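PDB 1Y9W: acetyltransferase from Bacillus cereus, which probably transfers an acyl group, most likely acetyl from acetyl-CoA, to an acceptor not yet identified. Local coordinates for residues E87-A92 and H116-Y121. Numbering follows the deposited sequence.
Sequences EIEGIA and HGYREY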
ATOM      1  N   GLU A  87       5.219 -21.196  -1.387  1.00 28.84           N
ATOM      2  CA  GLU A  87       5.457 -21.389   0.030  1.00 29.51           C
ATOM      3  C   GLU A  87       4.784 -20.357   0.921  1.00 28.92           C
ATOM      4  O   GLU A  87       4.246 -20.693   1.978  1.00 28.77           O
ATOM      5  CB  GLU A  87       6.955 -21.372   0.314  1.00 32.84           C
ATOM      6  CG  GLU A  87       7.306 -21.970   1.658  1.00 39.03           C
ATOM      7  CD  GLU A  87       7.911 -23.361   1.529  1.00 43.43           C
ATOM      8  OE1 GLU A  87       7.371 -24.181   0.746  1.00 44.96           O
ATOM      9  OE2 GLU A  87       8.925 -23.632   2.216  1.00 45.64           O
ATOM     10  N   ILE A  88       4.811 -19.092   0.522  1.00 26.11           N
ATOM     11  CA  ILE A  88       4.194 -18.112   1.387  1.00 24.08           C
ATOM     12  C   ILE A  88       2.674 -18.163   1.279  1.00 24.03           C
ATOM     13  O   ILE A  88       1.980 -17.784   2.218  1.00 25.20           O
ATOM     14  CB  ILE A  88       4.729 -16.689   1.127  1.00 23.34           C
ATOM     15  CG1 ILE A  88       4.493 -15.831   2.381  1.00 21.27           C
ATOM     16  CG2 ILE A  88       4.076 -16.103  -0.113  1.00 22.31           C
ATOM     17  CD1 ILE A  88       5.114 -14.443   2.346  1.00 21.57           C
ATOM     18  N   GLU A  89       2.148 -18.647   0.157  1.00 24.72           N
ATOM     19  CA  GLU A  89       0.691 -18.755   0.019  1.00 26.09           C
ATOM     20  C   GLU A  89       0.206 -19.808   1.017  1.00 26.11           C
ATOM     21  O   GLU A  89      -0.809 -19.627   1.695  1.00 25.09           O
ATOM     22  CB  GLU A  89       0.300 -19.179  -1.398  1.00 26.66           C
ATOM     23  CG  GLU A  89       0.933 -18.335  -2.481  1.00 30.15           C
ATOM     24  CD  GLU A  89       0.377 -18.620  -3.858  1.00 32.47           C
ATOM     25  OE1 GLU A  89       0.147 -19.807  -4.177  1.00 34.62           O
ATOM     26  OE2 GLU A  89       0.180 -17.652  -4.628  1.00 32.46           O
ATOM     27  N   GLY A  90       0.947 -20.909   1.099  1.00 26.21           N
ATOM     28  CA  GLY A  90       0.596 -21.973   2.021  1.00 27.47           C
ATOM     29  C   GLY A  90       0.533 -21.459   3.448  1.00 28.20           C
ATOM     30  O   GLY A  90      -0.382 -21.793   4.202  1.00 29.53           O
ATOM     31  N   ILE A  91       1.506 -20.637   3.826  1.00 26.83           N
ATOM     32  CA  ILE A  91       1.530 -20.087   5.170  1.00 26.88           C
ATOM     33  C   ILE A  91       0.287 -19.238   5.380  1.00 28.77           C
ATOM     34  O   ILE A  91      -0.309 -19.243   6.461  1.00 29.80           O
ATOM     35  CB  ILE A  91       2.774 -19.202   5.398  1.00 26.14           C
ATOM     36  CG1 ILE A  91       4.051 -20.010   5.150  1.00 25.87           C
ATOM     37  CG2 ILE A  91       2.763 -18.655   6.810  1.00 25.27           C
ATOM     38  CD1 ILE A  91       5.324 -19.199   5.285  1.00 24.21           C
ATOM     39  N   ALA A  92      -0.101 -18.508   4.339  1.00 28.99           N
ATOM     40  CA  ALA A  92      -1.271 -17.645   4.409  1.00 30.38           C
ATOM     41  C   ALA A  92      -2.526 -18.491   4.556  1.00 31.81           C
ATOM     42  O   ALA A  92      -3.389 -18.198   5.380  1.00 31.22           O
ATOM     43  CB  ALA A  92      -1.368 -16.788   3.152  1.00 29.49           C
ATOM     44  N   HIS A 116       0.969 -17.420 -12.351  1.00 26.96           N
ATOM     45  CA  HIS A 116       0.763 -18.151 -11.115  1.00 24.09           C
ATOM     46  C   HIS A 116      -0.632 -18.070 -10.536  1.00 24.25           C
ATOM     47  O   HIS A 116      -0.801 -18.146  -9.323  1.00 24.19           O
ATOM     48  CB  HIS A 116       1.780 -17.716 -10.065  1.00 24.68           C
ATOM     49  CG  HIS A 116       3.138 -18.312 -10.268  1.00 25.57           C
ATOM     50  ND1 HIS A 116       3.984 -17.908 -11.278  1.00 25.43           N
ATOM     51  CD2 HIS A 116       3.766 -19.333  -9.636  1.00 26.39           C
ATOM     52  CE1 HIS A 116       5.074 -18.657 -11.263  1.00 27.04           C
ATOM     53  NE2 HIS A 116       4.965 -19.529 -10.276  1.00 28.09           N
ATOM     54  N   GLY A 117      -1.633 -17.914 -11.395  1.00 23.42           N
ATOM     55  CA  GLY A 117      -3.004 -17.879 -10.918  1.00 23.39           C
ATOM     56  C   GLY A 117      -3.544 -16.585 -10.337  1.00 24.38           C
ATOM     57  O   GLY A 117      -4.616 -16.582  -9.722  1.00 23.50           O
ATOM     58  N   TYR A 118      -2.814 -15.487 -10.514  1.00 23.52           N
ATOM     59  CA  TYR A 118      -3.272 -14.200 -10.014  1.00 21.25           C
ATOM     60  C   TYR A 118      -4.063 -13.500 -11.107  1.00 20.96           C
ATOM     61  O   TYR A 118      -3.691 -13.529 -12.278  1.00 20.39           O
ATOM     62  CB  TYR A 118      -2.081 -13.351  -9.575  1.00 20.67           C
ATOM     63  CG  TYR A 118      -1.545 -13.757  -8.217  1.00 19.81           C
ATOM     64  CD1 TYR A 118      -2.066 -13.205  -7.043  1.00 18.69           C
ATOM     65  CD2 TYR A 118      -0.556 -14.730  -8.101  1.00 18.12           C
ATOM     66  CE1 TYR A 118      -1.612 -13.617  -5.788  1.00 18.05           C
ATOM     67  CE2 TYR A 118      -0.099 -15.150  -6.847  1.00 19.01           C
ATOM     68  CZ  TYR A 118      -0.631 -14.590  -5.700  1.00 17.99           C
ATOM     69  OH  TYR A 118      -0.181 -15.009  -4.470  1.00 20.36           O
ATOM     70  N   ARG A 119      -5.176 -12.894 -10.715  1.00 21.15           N
ATOM     71  CA  ARG A 119      -6.032 -12.194 -11.657  1.00 21.49           C
ATOM     72  C   ARG A 119      -5.817 -10.695 -11.496  1.00 21.15           C
ATOM     73  O   ARG A 119      -5.890 -10.168 -10.389  1.00 20.58           O
ATOM     74  CB  ARG A 119      -7.505 -12.549 -11.392  1.00 21.92           C
ATOM     75  CG  ARG A 119      -8.493 -11.857 -12.321  1.00 22.69           C
ATOM     76  CD  ARG A 119      -9.929 -12.174 -11.943  1.00 23.61           C
ATOM     77  NE  ARG A 119     -10.328 -11.551 -10.686  1.00 23.37           N
ATOM     78  CZ  ARG A 119     -10.791 -10.309 -10.583  1.00 24.77           C
ATOM     79  NH1 ARG A 119     -10.922  -9.558 -11.666  1.00 24.83           N
ATOM     80  NH2 ARG A 119     -11.112  -9.811  -9.396  1.00 25.52           N
ATOM     81  N   GLU A 120      -5.536 -10.013 -12.599  1.00 20.24           N
ATOM     82  CA  GLU A 120      -5.328  -8.573 -12.555  1.00 18.77           C
ATOM     83  C   GLU A 120      -6.707  -7.937 -12.396  1.00 17.71           C
ATOM     84  O   GLU A 120      -7.562  -8.085 -13.267  1.00 18.19           O
ATOM     85  CB  GLU A 120      -4.667  -8.106 -13.852  1.00 19.52           C
ATOM     86  CG  GLU A 120      -4.434  -6.610 -13.939  1.00 22.63           C
ATOM     87  CD  GLU A 120      -3.918  -6.189 -15.302  1.00 25.86           C
ATOM     88  OE1 GLU A 120      -2.767  -6.539 -15.632  1.00 26.73           O
ATOM     89  OE2 GLU A 120      -4.670  -5.524 -16.047  1.00 28.68           O
ATOM     90  N   TYR A 121      -6.938  -7.240 -11.292  1.00 14.90           N
ATOM     91  CA  TYR A 121      -8.240  -6.628 -11.077  1.00 14.30           C
ATOM     92  C   TYR A 121      -8.259  -5.135 -11.365  1.00 14.68           C
ATOM     93  O   TYR A 121      -9.319  -4.512 -11.400  1.00 16.59           O
ATOM     94  CB  TYR A 121      -8.718  -6.906  -9.644  1.00 15.07           C
ATOM     95  CG  TYR A 121      -7.943  -6.206  -8.543  1.00 14.26           C
ATOM     96  CD1 TYR A 121      -8.245  -4.899  -8.177  1.00 14.15           C
ATOM     97  CD2 TYR A 121      -6.919  -6.862  -7.856  1.00 15.19           C
ATOM     98  CE1 TYR A 121      -7.551  -4.259  -7.148  1.00 13.74           C
ATOM     99  CE2 TYR A 121      -6.217  -6.229  -6.828  1.00 13.71           C
ATOM    100  CZ  TYR A 121      -6.544  -4.928  -6.479  1.00 14.31           C
ATOM    101  OH  TYR A 121      -5.883  -4.296  -5.448  1.00 13.00           O
TER
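Glu89 and Tyr118 make the direct contact between helix segment 87-92 and segment 116-121. One residue before Glu89, Ile88 turns its side chain to the sheet, onto Val40 and Leu64. Glu89 follows and reaches across to the tyrosine. Its CG stands anti to the carbonyl carbon (chi1 -51°), and the chain runs on extended, which carries the carboxylate well clear of the helix. There Tyr118 OH donates a weak hydrogen bond to Glu89 OE2 at 2.7 Å. The two side chains arrive from opposite directions. The carboxylate and ring planes are 53° apart, and Glu89 OE2 meets the ring obliquely, 3.3 Å from Tyr118 CZ. The same OE2 also forms a salt bridge with Lys138, its stronger partner, so lysine and hydroxyl both hold it. Lys138 NZ further hydrogen-bonds His116 O, so one lysine links both segments. Beyond Glu89, Ala92 N hydrogen-bonds Ile88 O at 3.1 Å and continues the helix. The buried Tyr118 ring lies over the sheet, against Ile66, Ile100, Leu102 and Phe136. The contact thus bridges helix 80-94 and the turn leading into strand 119-124, the outermost strand of this chain's sheet, across strands 99-105 and 133-139 of the GNAT fold.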